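Local atomic coordinates of Hia (Haemophilus influenzae, PDB entry 1S7M), a protein that probably helps Haemophilus influenzae adhere to host cells as a homotrimeric autotransporter, of which this chain is a binding fragment. Residues 147-152 with 160-165. Sequence-based numbering, arbitrary orientation.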
ATOM      1  N   ILE A 147      24.303  18.521  18.917  1.00 31.53           N
ATOM      2  CA  ILE A 147      23.649  18.618  17.614  1.00 30.75           C
ATOM      3  C   ILE A 147      22.161  18.892  17.751  1.00 29.79           C
ATOM      4  O   ILE A 147      21.476  18.251  18.541  1.00 29.09           O
ATOM      5  CB  ILE A 147      23.853  17.329  16.804  1.00 31.03           C
ATOM      6  CG1 ILE A 147      25.354  17.052  16.641  1.00 31.58           C
ATOM      7  CG2 ILE A 147      23.190  17.457  15.446  1.00 30.95           C
ATOM      8  CD1 ILE A 147      25.674  15.811  15.791  1.00 30.69           C
ATOM      9  N   ASN A 148      21.664  19.874  17.007  1.00 30.79           N
ATOM     10  CA  ASN A 148      20.242  20.185  17.076  1.00 31.94           C
ATOM     11  C   ASN A 148      19.528  19.695  15.833  1.00 29.16           C
ATOM     12  O   ASN A 148      19.866  20.073  14.720  1.00 27.84           O
ATOM     13  CB  ASN A 148      20.000  21.688  17.269  1.00 35.31           C
ATOM     14  CG  ASN A 148      20.246  22.138  18.708  1.00 39.39           C
ATOM     15  OD1 ASN A 148      20.074  21.357  19.663  1.00 38.83           O
ATOM     16  ND2 ASN A 148      20.636  23.408  18.874  1.00 40.58           N
ATOM     17  N   VAL A 149      18.538  18.842  16.045  1.00 27.85           N
ATOM     18  CA  VAL A 149      17.787  18.257  14.940  1.00 28.85           C
ATOM     19  C   VAL A 149      16.356  18.798  14.903  1.00 26.88           C
ATOM     20  O   VAL A 149      15.575  18.565  15.825  1.00 28.21           O
ATOM     21  CB  VAL A 149      17.755  16.706  15.075  1.00 26.29           C
ATOM     22  CG1 VAL A 149      17.171  16.093  13.837  1.00 26.53           C
ATOM     23  CG2 VAL A 149      19.157  16.183  15.339  1.00 27.40           C
ATOM     24  N   SER A 150      16.015  19.504  13.826  1.00 26.78           N
ATOM     25  CA  SER A 150      14.671  20.092  13.700  1.00 28.12           C
ATOM     26  C   SER A 150      13.990  19.789  12.377  1.00 27.04           C
ATOM     27  O   SER A 150      14.658  19.557  11.364  1.00 25.36           O
ATOM     28  CB  SER A 150      14.734  21.620  13.877  1.00 25.34           C
ATOM     29  OG  SER A 150      15.467  22.207  12.813  1.00 26.19           O
ATOM     30  N   GLY A 151      12.657  19.824  12.394  1.00 29.03           N
ATOM     31  CA  GLY A 151      11.882  19.550  11.188  1.00 31.39           C
ATOM     32  C   GLY A 151      10.943  20.684  10.774  1.00 33.63           C
ATOM     33  O   GLY A 151      10.650  21.592  11.563  1.00 32.99           O
ATOM     34  N   LYS A 152      10.468  20.622   9.532  1.00 33.53           N
ATOM     35  CA  LYS A 152       9.561  21.632   8.987  1.00 34.29           C
ATOM     36  C   LYS A 152       9.114  21.236   7.576  1.00 32.18           C
ATOM     37  O   LYS A 152       9.935  20.851   6.754  1.00 28.94           O
ATOM     38  CB  LYS A 152      10.286  22.989   8.937  1.00 36.26           C
ATOM     39  CG  LYS A 152       9.606  24.067   8.107  1.00 39.22           C
ATOM     40  CD  LYS A 152       8.237  24.425   8.663  1.00 43.80           C
ATOM     41  CE  LYS A 152       8.289  25.660   9.558  1.00 45.95           C
ATOM     42  NZ  LYS A 152       8.728  26.861   8.793  1.00 47.19           N
ATOM     43  N   ILE A 160      14.232  17.736   7.315  1.00 27.95           N
ATOM     44  CA  ILE A 160      14.867  17.565   8.623  1.00 28.84           C
ATOM     45  C   ILE A 160      16.217  18.256   8.532  1.00 28.33           C
ATOM     46  O   ILE A 160      17.046  17.939   7.663  1.00 26.77           O
ATOM     47  CB  ILE A 160      15.075  16.079   8.988  1.00 29.05           C
ATOM     48  CG1 ILE A 160      13.741  15.345   8.940  1.00 27.38           C
ATOM     49  CG2 ILE A 160      15.686  15.970  10.379  1.00 30.41           C
ATOM     50  CD1 ILE A 160      12.669  15.923   9.851  1.00 29.62           C
ATOM     51  N   THR A 161      16.434  19.227   9.410  1.00 28.83           N
ATOM     52  CA  THR A 161      17.685  19.976   9.379  1.00 27.79           C
ATOM     53  C   THR A 161      18.609  19.645  10.541  1.00 27.67           C
ATOM     54  O   THR A 161      18.155  19.445  11.673  1.00 25.28           O
ATOM     55  CB  THR A 161      17.405  21.500   9.338  1.00 28.36           C
ATOM     56  OG1 THR A 161      16.797  21.823   8.089  1.00 28.28           O
ATOM     57  CG2 THR A 161      18.697  22.297   9.453  1.00 27.14           C
ATOM     58  N   PHE A 162      19.909  19.612  10.239  1.00 27.83           N
ATOM     59  CA  PHE A 162      20.937  19.266  11.221  1.00 29.41           C
ATOM     60  C   PHE A 162      21.978  20.370  11.423  1.00 29.77           C
ATOM     61  O   PHE A 162      22.655  20.769  10.482  1.00 30.05           O
ATOM     62  CB  PHE A 162      21.647  17.971  10.785  1.00 27.41           C
ATOM     63  CG  PHE A 162      20.717  16.805  10.608  1.00 25.14           C
ATOM     64  CD1 PHE A 162      19.915  16.702   9.475  1.00 23.15           C
ATOM     65  CD2 PHE A 162      20.606  15.837  11.604  1.00 23.97           C
ATOM     66  CE1 PHE A 162      19.005  15.643   9.336  1.00 24.95           C
ATOM     67  CE2 PHE A 162      19.698  14.771  11.485  1.00 22.05           C
ATOM     68  CZ  PHE A 162      18.895  14.672  10.348  1.00 24.48           C
ATOM     69  N   GLU A 163      22.123  20.841  12.657  1.00 31.61           N
ATOM     70  CA  GLU A 163      23.098  21.890  12.934  1.00 34.87           C
ATOM     71  C   GLU A 163      23.760  21.728  14.298  1.00 34.92           C
ATOM     72  O   GLU A 163      23.196  21.116  15.212  1.00 34.98           O
ATOM     73  CB  GLU A 163      22.411  23.262  12.883  1.00 37.50           C
ATOM     74  CG  GLU A 163      21.310  23.383  13.931  1.00 42.99           C
ATOM     75  CD  GLU A 163      20.581  24.722  13.901  1.00 47.70           C
ATOM     76  OE1 GLU A 163      20.267  25.213  12.790  1.00 48.60           O
ATOM     77  OE2 GLU A 163      20.308  25.268  15.000  1.00 49.02           O
ATOM     78  N   LEU A 164      24.955  22.297  14.435  1.00 36.59           N
ATOM     79  CA  LEU A 164      25.679  22.257  15.703  1.00 38.40           C
ATOM     80  C   LEU A 164      24.864  23.061  16.698  1.00 39.36           C
ATOM     81  O   LEU A 164      24.264  24.064  16.328  1.00 40.35           O
ATOM     82  CB  LEU A 164      27.052  22.908  15.553  1.00 37.15           C
ATOM     83  CG  LEU A 164      28.031  22.222  14.595  1.00 39.66           C
ATOM     84  CD1 LEU A 164      29.256  23.116  14.369  1.00 39.87           C
ATOM     85  CD2 LEU A 164      28.439  20.874  15.174  1.00 38.28           C
ATOM     86  N   ALA A 165      24.831  22.626  17.950  1.00 40.92           N
ATOM     87  CA  ALA A 165      24.093  23.348  18.981  1.00 44.01           C
ATOM     88  C   ALA A 165      24.929  24.540  19.460  1.00 46.93           C
ATOM     89  O   ALA A 165      26.022  24.758  18.886  1.00 47.93           O
ATOM     90  CB  ALA A 165      23.783  22.427  20.154  1.00 42.26           C
TER
HETATM   91  O   HOH W   1      13.862  21.570   8.615  1.00 30.60           O
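I147 meets E163 at the open end of an antiparallel beta hairpin, strands 147-154 and 157-164, in the Trp ring domain of this trimeric autotransporter adhesin. Its CG2 lies 3.7 Å from E163 O, while the side chain also packs on I147 of the second subunit and E163 of the third. N148 begins the hydrogen-bonded pairs: its N gives a nearly straight bond to E163 O (2.7 Å, 171°), and its O receives the longer return bond from E163 N. With CG anti to the carbonyl carbon (chi1 -77°), the amide of N148 reaches A165, where N148 ND2 lies 3.5 Å from A165 CB, a contact without a hydrogen bond. V149 shows how a hairpin sorts its residues by face. Its side chain sits beside that of F162, on the face these two share with I160; CG1 lies 3.7 Å from F162 CE2 and also touches I160 CG2. F141 of the same chain packs against V149 and I160, and F162 meets F162 of both other subunits, so this face belongs to the trimer core. S150 turns to the other face with T161 and takes part in the second pair of backbone bonds; its OG is hydrogen-bonded to T123 OG1 of the second subunit, a strand of which pairs in parallel with the hairpin here and carries the sheet across the interface. At G151 the CA faces I160 CD1 at 3.9 Å. Next to this end of the pairing, a water sits 3.0 Å from T161 OG1 and weakly donates to S150 O.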